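Local coordinates for cellulose binding protein (Clavibacter michiganensis subsp. michiganensis, PDB 4JCW), which forms the expansin-like, polysaccharide-binding part of a longer protein that probably hydrolyses internal (1->4)-beta-D-glucosidic linkages in cellulose, at residues 113-118 against 151-156; 20-25 against 66-71; 134-139 against 168-173. One frame throughout, in Å; residues are numbered along the deposited sequence.

Contact 1: residues 113-118 against 151-156; sequences RVKEGS and TDYGYW. With BGC (beta-D-glucopyranose), chain C; BGC (beta-D-glucopyranose), chain B.
Lys115 lays its methylenes across the ring of Tyr155, with CG over the face, 4.1 Å from the ring centroid, in a CH-pi contact. Chain and ring cross at about a right angle, and Lys115 CB approaches Tyr155 CE1 to 3.5 Å. Lysine suits the place because its long chain goes on to a second tyrosine: Lys115 CE lies 3.5 Å from Tyr153 CE1. A bend at the last torsion (chi4 -63°) then swings NZ toward the bound sugar, where Lys115 NZ donates to O3 of the chain C glucose at 2.6 Å and to O6 and O5 of the chain B glucose. Tyr153 offers a flat apolar surface against which a pyranose can stack, with C5 of the chain C glucose over its centre, 3.4 Å above the ring plane. Such aromatic stacking is consistent with a polysaccharide-binding role for this expansin C-terminal domain. The hydroxyl of Tyr155 sits over one face of the Arg113 guanidinium, whose NH2 bonds to Gln126 and Ile18; the phenol itself donates to a water, 2.6 Å from Tyr155 OH, that donates on to Glu116 OE1. Around the contact, strand 111-114 carries Arg113, the loop between strands 144-150 and 156-157 carries both tyrosines, and strand 124-128 pairs with 111-114 on one flank and 156-157 on the other.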
loop_
_atom_site.group_PDB
_atom_site.type_symbol
_atom_site.label_atom_id
_atom_site.label_comp_id
_atom_site.label_asym_id
_atom_site.label_seq_id
_atom_site.Cartn_x
_atom_site.Cartn_y
_atom_site.Cartn_z
ATOM N N ARG A 113 11.674 9.062 1.019
ATOM C CA ARG A 113 10.439 9.131 1.783
ATOM C C ARG A 113 10.218 7.842 2.566
ATOM O O ARG A 113 10.244 6.762 1.999
ATOM C CB ARG A 113 9.240 9.395 0.877
ATOM C CG ARG A 113 7.939 9.455 1.649
ATOM C CD ARG A 113 6.827 9.976 0.792
ATOM N NE ARG A 113 6.496 9.071 -0.298
ATOM C CZ ARG A 113 5.284 9.021 -0.841
ATOM N NH1 ARG A 113 4.348 9.827 -0.369
ATOM N NH2 ARG A 113 5.011 8.184 -1.837
ATOM N N VAL A 114 10.007 7.972 3.869
ATOM C CA VAL A 114 9.688 6.825 4.713
ATOM C C VAL A 114 8.185 6.565 4.612
ATOM O O VAL A 114 7.393 7.507 4.654
ATOM C CB VAL A 114 10.109 7.101 6.164
ATOM C CG1 VAL A 114 9.664 5.980 7.077
ATOM C CG2 VAL A 114 11.632 7.290 6.240
ATOM N N LYS A 115 7.801 5.296 4.456
ATOM C CA LYS A 115 6.391 4.923 4.286
ATOM C C LYS A 115 5.550 5.245 5.516
ATOM O O LYS A 115 6.020 5.104 6.653
ATOM C CB LYS A 115 6.250 3.430 3.977
ATOM C CG LYS A 115 4.888 3.077 3.367
ATOM C CD LYS A 115 4.799 1.622 2.968
ATOM C CE LYS A 115 3.472 1.325 2.258
ATOM N NZ LYS A 115 2.286 1.545 3.143
ATOM N N GLU A 116 4.314 5.685 5.282
ATOM C CA GLU A 116 3.338 5.809 6.361
ATOM C C GLU A 116 3.300 4.488 7.121
ATOM O O GLU A 116 3.397 3.415 6.514
ATOM C CB GLU A 116 1.942 6.144 5.815
ATOM C CG GLU A 116 1.847 7.506 5.160
ATOM C CD GLU A 116 2.400 7.529 3.745
ATOM O OE1 GLU A 116 2.716 6.443 3.202
ATOM O OE2 GLU A 116 2.521 8.640 3.177
ATOM N N GLY A 117 3.192 4.572 8.444
ATOM C CA GLY A 117 3.131 3.388 9.279
ATOM C C GLY A 117 4.468 2.757 9.637
ATOM O O GLY A 117 4.501 1.773 10.372
ATOM N N SER A 118 5.569 3.308 9.132
ATOM C CA SER A 118 6.892 2.741 9.414
ATOM C C SER A 118 7.312 2.967 10.862
ATOM O O SER A 118 6.888 3.936 11.498
ATOM C CB SER A 118 7.977 3.344 8.508
ATOM O OG SER A 118 7.849 2.958 7.149
ATOM N N THR A 151 9.854 -3.934 -3.119
ATOM C CA THR A 151 8.451 -4.320 -3.243
ATOM C C THR A 151 7.980 -4.049 -4.662
ATOM O O THR A 151 8.684 -3.396 -5.440
ATOM C CB THR A 151 7.538 -3.557 -2.282
ATOM O OG1 THR A 151 7.364 -2.204 -2.738
ATOM C CG2 THR A 151 8.091 -3.566 -0.869
ATOM N N ASP A 152 6.793 -4.542 -5.001
ATOM C CA ASP A 152 6.229 -4.257 -6.314
ATOM C C ASP A 152 5.412 -2.960 -6.333
ATOM O O ASP A 152 4.682 -2.698 -7.298
ATOM C CB ASP A 152 5.386 -5.434 -6.827
ATOM C CG ASP A 152 4.184 -5.734 -5.942
ATOM O OD1 ASP A 152 3.805 -4.887 -5.103
ATOM O OD2 ASP A 152 3.611 -6.827 -6.102
ATOM N N TYR A 153 5.517 -2.163 -5.268
ATOM C CA TYR A 153 4.766 -0.897 -5.196
ATOM C C TYR A 153 5.641 0.348 -4.972
ATOM O O TYR A 153 5.154 1.394 -4.547
ATOM C CB TYR A 153 3.618 -0.970 -4.180
ATOM C CG TYR A 153 4.052 -1.259 -2.759
ATOM C CD1 TYR A 153 4.268 -0.226 -1.846
ATOM C CD2 TYR A 153 4.243 -2.563 -2.327
ATOM C CE1 TYR A 153 4.672 -0.495 -0.536
ATOM C CE2 TYR A 153 4.616 -2.843 -1.016
ATOM C CZ TYR A 153 4.839 -1.810 -0.132
ATOM O OH TYR A 153 5.223 -2.112 1.158
ATOM N N GLY A 154 6.939 0.224 -5.248
ATOM C CA GLY A 154 7.793 1.399 -5.329
ATOM C C GLY A 154 8.562 1.723 -4.060
ATOM O O GLY A 154 9.210 2.761 -3.979
ATOM N N TYR A 155 8.485 0.842 -3.067
ATOM C CA TYR A 155 9.221 1.025 -1.822
ATOM C C TYR A 155 10.256 -0.074 -1.641
ATOM O O TYR A 155 10.246 -1.076 -2.358
ATOM C CB TYR A 155 8.263 1.015 -0.622
ATOM C CG TYR A 155 7.627 2.358 -0.349
ATOM C CD1 TYR A 155 8.125 3.191 0.647
ATOM C CD2 TYR A 155 6.534 2.804 -1.094
ATOM C CE1 TYR A 155 7.546 4.408 0.905
ATOM C CE2 TYR A 155 5.947 4.036 -0.842
ATOM C CZ TYR A 155 6.462 4.831 0.162
ATOM O OH TYR A 155 5.911 6.054 0.432
ATOM N N TRP A 156 11.151 0.129 -0.675
ATOM C CA TRP A 156 12.095 -0.897 -0.261
ATOM C C TRP A 156 11.855 -1.126 1.215
ATOM O O TRP A 156 11.774 -0.170 1.975
ATOM C CB TRP A 156 13.526 -0.415 -0.477
ATOM C CG TRP A 156 13.870 -0.236 -1.931
ATOM C CD1 TRP A 156 13.509 0.798 -2.741
ATOM C CD2 TRP A 156 14.636 -1.134 -2.740
ATOM N NE1 TRP A 156 14.004 0.602 -4.007
ATOM C CE2 TRP A 156 14.696 -0.582 -4.034
ATOM C CE3 TRP A 156 15.265 -2.360 -2.497
ATOM C CZ2 TRP A 156 15.374 -1.202 -5.074
ATOM C CZ3 TRP A 156 15.944 -2.977 -3.534
ATOM C CH2 TRP A 156 15.991 -2.394 -4.807
HETATM C C2 BGC C . -0.338 0.259 -0.624
HETATM C C3 BGC C . 0.758 -0.164 0.342
HETATM C C4 BGC C . 0.799 -1.672 0.380
HETATM C C5 BGC C . 1.048 -2.253 -0.958
HETATM C C6 BGC C . 0.890 -3.765 -0.740
HETATM C C1 BGC C . 0.044 -0.341 -1.995
HETATM O O2 BGC C . -0.460 1.709 -0.726
HETATM O O3 BGC C . 0.452 0.371 1.637
HETATM O O4 BGC C . 1.784 -2.234 1.236
HETATM O O5 BGC C . 0.051 -1.795 -1.871
HETATM O O6 BGC C . 1.067 -4.494 -1.938
HETATM C C2 BGC B . 2.721 -3.411 2.988
HETATM C C3 BGC B . 2.478 -3.842 4.411
HETATM C C4 BGC B . 2.310 -2.595 5.285
HETATM C C5 BGC B . 1.129 -1.795 4.776
HETATM C C6 BGC B . 1.057 -0.483 5.581
HETATM C C1 BGC B . 1.537 -2.610 2.569
HETATM O O2 BGC B . 2.800 -4.564 2.128
HETATM O O3 BGC B . 3.645 -4.590 4.737
HETATM O O4 BGC B . 2.063 -2.840 6.698
HETATM O O5 BGC B . 1.372 -1.441 3.406
HETATM O O6 BGC B . 2.259 0.303 5.465
HETATM O O HOH W 1 3.305 6.236 0.430
#

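Contact 2: residues 20-25 against 66-71. With BGC (beta-D-glucopyranose), chain D; BGC (beta-D-glucopyranose), chain E.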
loop_
_atom_site.group_PDB
_atom_site.type_symbol
_atom_site.label_atom_id
_atom_site.label_comp_id
_atom_site.label_asym_id
_atom_site.label_seq_id
_atom_site.Cartn_x
_atom_site.Cartn_y
_atom_site.Cartn_z
ATOM N N ASN A 20 0.476 7.486 -5.864
ATOM C CA ASN A 20 -0.146 7.661 -7.172
ATOM C C ASN A 20 0.432 6.634 -8.141
ATOM O O ASN A 20 1.644 6.573 -8.336
ATOM C CB ASN A 20 0.094 9.079 -7.689
ATOM C CG ASN A 20 -0.463 10.148 -6.754
ATOM O OD1 ASN A 20 -1.625 10.549 -6.871
ATOM N ND2 ASN A 20 0.378 10.636 -5.846
ATOM N N GLY A 21 -0.436 5.792 -8.703
ATOM C CA GLY A 21 0.028 4.712 -9.562
ATOM C C GLY A 21 0.664 3.585 -8.774
ATOM O O GLY A 21 0.890 3.698 -7.566
ATOM N N ASN A 22 0.963 2.483 -9.454
ATOM C CA ASN A 22 1.471 1.308 -8.783
ATOM C C ASN A 22 2.845 1.590 -8.167
ATOM O O ASN A 22 3.220 0.952 -7.194
ATOM C CB ASN A 22 1.539 0.145 -9.770
ATOM C CG ASN A 22 1.479 -1.205 -9.100
ATOM O OD1 ASN A 22 1.843 -1.367 -7.924
ATOM N ND2 ASN A 22 1.018 -2.196 -9.845
ATOM N N CYS A 23 3.565 2.571 -8.719
ATOM C CA CYS A 23 4.864 3.003 -8.178
ATOM C C CYS A 23 4.743 3.818 -6.897
ATOM O O CYS A 23 5.758 4.148 -6.272
ATOM C CB CYS A 23 5.653 3.811 -9.228
ATOM S SG CYS A 23 6.063 2.869 -10.685
ATOM N N SER A 24 3.501 4.133 -6.522
ATOM C CA SER A 24 3.209 4.935 -5.328
ATOM C C SER A 24 3.978 6.258 -5.286
ATOM O O SER A 24 4.573 6.599 -4.259
ATOM C CB SER A 24 3.503 4.148 -4.043
ATOM O OG SER A 24 2.921 2.855 -4.061
ATOM N N MET A 25 3.965 6.995 -6.395
ATOM C CA MET A 25 4.632 8.283 -6.447
ATOM C C MET A 25 3.984 9.244 -5.454
ATOM O O MET A 25 2.764 9.177 -5.222
ATOM C CB MET A 25 4.579 8.841 -7.867
ATOM C CG MET A 25 5.230 7.945 -8.908
ATOM S SD MET A 25 7.035 7.922 -8.803
ATOM C CE MET A 25 7.337 6.471 -7.798
ATOM N N ALA A 66 5.153 5.473 -13.970
ATOM C CA ALA A 66 4.392 5.742 -12.759
ATOM C C ALA A 66 3.604 4.538 -12.277
ATOM O O ALA A 66 3.206 4.479 -11.115
ATOM C CB ALA A 66 3.435 6.890 -13.005
ATOM N N ASP A 67 3.383 3.576 -13.165
ATOM C CA ASP A 67 2.280 2.648 -12.964
ATOM C C ASP A 67 2.491 1.366 -13.768
ATOM O O ASP A 67 3.385 1.282 -14.614
ATOM C CB ASP A 67 0.992 3.358 -13.414
ATOM C CG ASP A 67 -0.266 2.833 -12.736
ATOM O OD1 ASP A 67 -0.207 1.879 -11.924
ATOM O OD2 ASP A 67 -1.350 3.399 -13.028
ATOM N N GLN A 68 1.672 0.363 -13.469
ATOM C CA GLN A 68 1.720 -0.915 -14.153
ATOM C C GLN A 68 0.412 -1.120 -14.910
ATOM O O GLN A 68 -0.666 -0.951 -14.344
ATOM C CB GLN A 68 1.887 -2.047 -13.135
ATOM C CG GLN A 68 1.985 -3.423 -13.784
ATOM C CD GLN A 68 2.226 -4.534 -12.779
ATOM O OE1 GLN A 68 2.538 -5.659 -13.157
ATOM N NE2 GLN A 68 2.074 -4.227 -11.498
ATOM N N CYS A 69 0.513 -1.491 -16.183
ATOM C CA CYS A 69 -0.655 -1.879 -16.971
ATOM C C CYS A 69 -0.634 -3.391 -17.180
ATOM O O CYS A 69 0.047 -3.881 -18.068
ATOM C CB CYS A 69 -0.636 -1.148 -18.319
ATOM S SG CYS A 69 -1.967 -1.606 -19.466
ATOM N N HIS A 70 -1.353 -4.127 -16.337
ATOM C CA HIS A 70 -1.391 -5.591 -16.415
ATOM C C HIS A 70 -1.859 -6.119 -17.780
ATOM O O HIS A 70 -1.381 -7.153 -18.252
ATOM C CB HIS A 70 -2.279 -6.176 -15.305
ATOM C CG HIS A 70 -1.675 -6.088 -13.938
ATOM N ND1 HIS A 70 -1.753 -4.955 -13.158
ATOM C CD2 HIS A 70 -0.968 -6.992 -13.218
ATOM C CE1 HIS A 70 -1.130 -5.168 -12.011
ATOM N NE2 HIS A 70 -0.644 -6.396 -12.023
ATOM N N GLY A 71 -2.802 -5.410 -18.397
ATOM C CA GLY A 71 -3.357 -5.810 -19.681
ATOM C C GLY A 71 -2.570 -5.334 -20.901
ATOM O O GLY A 71 -2.915 -5.684 -22.028
HETATM C C2 BGC D . -3.367 1.800 -10.522
HETATM C C3 BGC D . -2.335 1.243 -9.570
HETATM C C4 BGC D . -2.749 -0.202 -9.237
HETATM C C5 BGC D . -2.770 -0.958 -10.526
HETATM C C6 BGC D . -3.312 -2.365 -10.263
HETATM C C1 BGC D . -3.400 0.942 -11.784
HETATM O O1 BGC D . -4.319 1.458 -12.754
HETATM O O2 BGC D . -3.025 3.145 -10.893
HETATM O O3 BGC D . -2.395 2.076 -8.407
HETATM O O4 BGC D . -1.877 -0.944 -8.327
HETATM O O5 BGC D . -3.739 -0.409 -11.425
HETATM O O6 BGC D . -3.376 -3.116 -11.472
HETATM C C2 BGC E . -1.314 -1.836 -6.227
HETATM C C3 BGC E . -1.467 -1.620 -4.737
HETATM C C4 BGC E . -0.867 -0.288 -4.356
HETATM C C5 BGC E . -1.463 0.817 -5.189
HETATM C C6 BGC E . -0.628 2.056 -4.856
HETATM C C1 BGC E . -2.022 -0.711 -6.930
HETATM O O2 BGC E . -2.023 -3.028 -6.612
HETATM O O3 BGC E . -0.687 -2.647 -4.126
HETATM O O4 BGC E . -0.958 0.051 -2.920
HETATM O O5 BGC E . -1.345 0.524 -6.601
HETATM O O6 BGC E . -1.079 3.184 -5.596
#
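The side chain of Asp67 is swung so that CG stands opposite its backbone N (chi1 -154°), which brings OD1 within hydrogen-bonding reach of Asn22 N; Cys23 instead holds SG beside its own N (chi1 -63°), against the carbonyl of Ala66. The contact belongs to the double-psi beta-barrel domain expected for expansin-like proteins, where the loop after strand 3-10 folds over the end of strand 59-68. Two bonds join them. Asn22 N donates to Asp67 OD1 at 2.8 Å, approaching from well above the carboxylate plane (59° out of it). Cys23 N donates to Ala66 O at 3.1 Å, again from above the carbonyl plane. It is the backbone of Ala66, chiefly its carbonyl, that meets the turn, and glycine fits at Gly21, since having no side chain lets its CA come within 3.5 Å of Ala66 O, as a CA-H...O contact. Cys23 SG rests 3.3 Å from Ala66 O, and its disulfide to Cys48 ties the turn covalently to another part of the chain. Asn22 and Gln68 run side by side, pointing the same way, and Gln68 OE1 is held by Ser39 on helix 39-42. Gln68 in turn lays CD against one face of the His70 imidazole. Asp67 also reaches the ligand: O2 of the chain D glucose donates to Asp67 OD2 at 2.7 Å, while Asp67 OD1 helps hold the loop. The type I turn from Gly21 to Ser24 presents its first carbonyl to the sugar as well, so that Gly21 O accepts both from Ser24 N and, at 2.8 Å, from O6 of the chain E glucose.

Contact 3: residues 134-139 against 168-173; sequences IDRVEI and TVKVTD
Backbone bonds come first between Ile134-Ile139 and Thr168-Asp173, two strands that run antiparallel at 164°. Glu138 and Lys170 form a hydrogen-bonded pair, with Lys170 N donating to Glu138 O at 2.7 Å and Glu138 N returning a bond to Lys170 O. Thr172 N donates to Arg136 O in a nearly straight bond (174° at the hydrogen). In the other direction Thr172 O takes two donors, Asp135 N at 2.8 Å and Arg136 N at 3.2 Å, both in its carbonyl plane. That doubled grip is a classic beta bulge, which shifts the register by one residue between Ile134 and Arg136.

Apolar contacts line the face carrying Val137, Ile139, Val169 and Val171. Val137 CG1 meets Val169 CG1 at 3.7 Å, and Ile134 CG2 comes equally near Val171 CG1 from the bulged end of its strand. Ile139 sends CG1 out opposite its backbone N and then bends at chi2 (77°), which puts CD1 4.0 Å from Val169 CG2 and in close contact with the backbone carbonyl of Thr168, 3.2 Å from Thr168 O. Beta-branched residues suit these extended positions, and in this expansin C-terminal domain, an immunoglobulin-like beta-sandwich, their face looks inward: Val137 and Val171 also touch Val127 of strand 124-128.

Polar and charged groups occupy the face carrying Arg136, Glu138, Lys170 and Thr172. Arg136 NH2 makes a salt bridge with Glu138 OE2 at 2.8 Å, but the oxygen lies well out of the guanidinium plane, so charge alone holds it. Lys170 runs alongside Glu138, with its CE 3.2 Å from Glu138 OE2; its NZ stays beyond salt-bridge range, and the lysine makes a cation-pi contact with Trp145. Near the bulge, Asp135 and Asp173 turn to Arg133 and Arg177 respectively.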
loop_
_atom_site.group_PDB
_atom_site.type_symbol
_atom_site.label_atom_id
_atom_site.label_comp_id
_atom_site.label_asym_id
_atom_site.label_seq_id
_atom_site.Cartn_x
_atom_site.Cartn_y
_atom_site.Cartn_z
ATOM N N ILE A 134 17.247 1.357 -9.822
ATOM C CA ILE A 134 17.998 1.121 -8.590
ATOM C C ILE A 134 18.161 -0.383 -8.402
ATOM O O ILE A 134 17.200 -1.145 -8.552
ATOM C CB ILE A 134 17.241 1.712 -7.366
ATOM C CG1 ILE A 134 17.227 3.239 -7.432
ATOM C CG2 ILE A 134 17.863 1.237 -6.061
ATOM C CD1 ILE A 134 16.098 3.847 -6.656
ATOM N N ASP A 135 19.375 -0.833 -8.100
ATOM C CA ASP A 135 19.593 -2.268 -7.936
ATOM C C ASP A 135 19.568 -2.731 -6.477
ATOM O O ASP A 135 19.169 -3.859 -6.192
ATOM C CB ASP A 135 20.886 -2.722 -8.625
ATOM C CG ASP A 135 20.698 -2.959 -10.123
ATOM O OD1 ASP A 135 19.537 -2.990 -10.591
ATOM O OD2 ASP A 135 21.710 -3.127 -10.832
ATOM N N ARG A 136 20.009 -1.868 -5.564
ATOM C CA ARG A 136 20.109 -2.218 -4.146
ATOM C C ARG A 136 19.845 -0.989 -3.288
ATOM O O ARG A 136 20.225 0.123 -3.644
ATOM C CB ARG A 136 21.517 -2.735 -3.787
ATOM C CG ARG A 136 22.117 -3.765 -4.726
ATOM C CD ARG A 136 23.297 -4.470 -4.082
ATOM N NE ARG A 136 24.234 -3.535 -3.472
ATOM C CZ ARG A 136 25.238 -3.898 -2.677
ATOM N NH1 ARG A 136 25.434 -5.182 -2.392
ATOM N NH2 ARG A 136 26.046 -2.980 -2.160
ATOM N N VAL A 137 19.201 -1.197 -2.148
ATOM C CA VAL A 137 19.064 -0.161 -1.131
ATOM C C VAL A 137 19.406 -0.818 0.203
ATOM O O VAL A 137 18.823 -1.839 0.562
ATOM C CB VAL A 137 17.639 0.425 -1.106
ATOM C CG1 VAL A 137 17.485 1.440 0.017
ATOM C CG2 VAL A 137 17.323 1.063 -2.434
ATOM N N GLU A 138 20.395 -0.271 0.908
ATOM C CA GLU A 138 20.891 -0.917 2.117
ATOM C C GLU A 138 20.942 0.064 3.273
ATOM O O GLU A 138 21.220 1.248 3.092
ATOM C CB GLU A 138 22.277 -1.513 1.873
ATOM C CG GLU A 138 22.378 -2.336 0.601
ATOM C CD GLU A 138 23.809 -2.714 0.259
ATOM O OE1 GLU A 138 24.145 -3.915 0.323
ATOM O OE2 GLU A 138 24.593 -1.806 -0.076
ATOM N N ILE A 139 20.666 -0.440 4.464
ATOM C CA ILE A 139 20.706 0.378 5.660
ATOM C C ILE A 139 21.922 -0.050 6.483
ATOM O O ILE A 139 22.142 -1.240 6.700
ATOM C CB ILE A 139 19.396 0.224 6.466
ATOM C CG1 ILE A 139 19.503 0.921 7.822
ATOM C CG2 ILE A 139 19.046 -1.242 6.639
ATOM C CD1 ILE A 139 19.359 2.404 7.727
ATOM N N THR A 168 21.365 5.434 8.191
ATOM C CA THR A 168 22.242 5.650 7.047
ATOM C C THR A 168 21.908 4.654 5.945
ATOM O O THR A 168 21.920 3.437 6.159
ATOM C CB THR A 168 23.725 5.531 7.429
ATOM O OG1 THR A 168 24.036 6.535 8.395
ATOM C CG2 THR A 168 24.602 5.721 6.209
ATOM N N VAL A 169 21.612 5.181 4.764
ATOM C CA VAL A 169 21.166 4.360 3.650
ATOM C C VAL A 169 22.097 4.472 2.451
ATOM O O VAL A 169 22.514 5.573 2.086
ATOM C CB VAL A 169 19.744 4.776 3.223
ATOM C CG1 VAL A 169 19.297 3.992 2.005
ATOM C CG2 VAL A 169 18.781 4.572 4.393
ATOM N N LYS A 170 22.445 3.334 1.856
ATOM C CA LYS A 170 23.215 3.346 0.620
ATOM C C LYS A 170 22.334 2.853 -0.514
ATOM O O LYS A 170 21.707 1.800 -0.411
ATOM C CB LYS A 170 24.481 2.487 0.745
ATOM C CG LYS A 170 25.362 2.490 -0.513
ATOM C CD LYS A 170 26.773 1.989 -0.231
ATOM C CE LYS A 170 26.789 0.539 0.211
ATOM N NZ LYS A 170 28.173 0.069 0.521
ATOM N N VAL A 171 22.270 3.633 -1.583
ATOM C CA VAL A 171 21.466 3.279 -2.745
ATOM C C VAL A 171 22.414 3.102 -3.916
ATOM O O VAL A 171 23.210 3.988 -4.214
ATOM C CB VAL A 171 20.469 4.388 -3.101
ATOM C CG1 VAL A 171 19.569 3.961 -4.285
ATOM C CG2 VAL A 171 19.628 4.755 -1.872
ATOM N N THR A 172 22.324 1.947 -4.562
ATOM C CA THR A 172 23.192 1.650 -5.699
ATOM C C THR A 172 22.352 1.469 -6.959
ATOM O O THR A 172 21.419 0.658 -6.977
ATOM C CB THR A 172 24.035 0.391 -5.435
ATOM O OG1 THR A 172 24.746 0.547 -4.199
ATOM C CG2 THR A 172 25.038 0.161 -6.567
ATOM N N ASP A 173 22.680 2.231 -8.005
ATOM C CA ASP A 173 21.908 2.171 -9.237
ATOM C C ASP A 173 22.377 1.039 -10.140
ATOM O O ASP A 173 23.301 0.297 -9.795
ATOM C CB ASP A 173 21.854 3.530 -9.969
ATOM C CG ASP A 173 23.177 3.938 -10.599
ATOM O OD1 ASP A 173 24.108 3.110 -10.711
ATOM O OD2 ASP A 173 23.269 5.118 -11.001
HETATM O O HOH W 2 23.249 -0.106 -2.080
#

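Following the chain from the N terminus, contact 2 closes first, tying 20-25 to 66-71 within the double-psi barrel before the second domain begins. In that domain the other two contacts cross: 113-118 opens, 134-139 follows, 151-156 closes contact 1, and 168-173 closes contact 3. Trp156, at the end of contact 1, packs on Val137 and Ile134 of contact 3, joining the sugar-binding loops to the sheet. Contacts 1 and 2 meet across the domain boundary, where Tyr153 O and Ser24 OG probably share a hydrogen bond. The linked glucose units run from contact 2 to contact 1, so the sugar chain spans both domains.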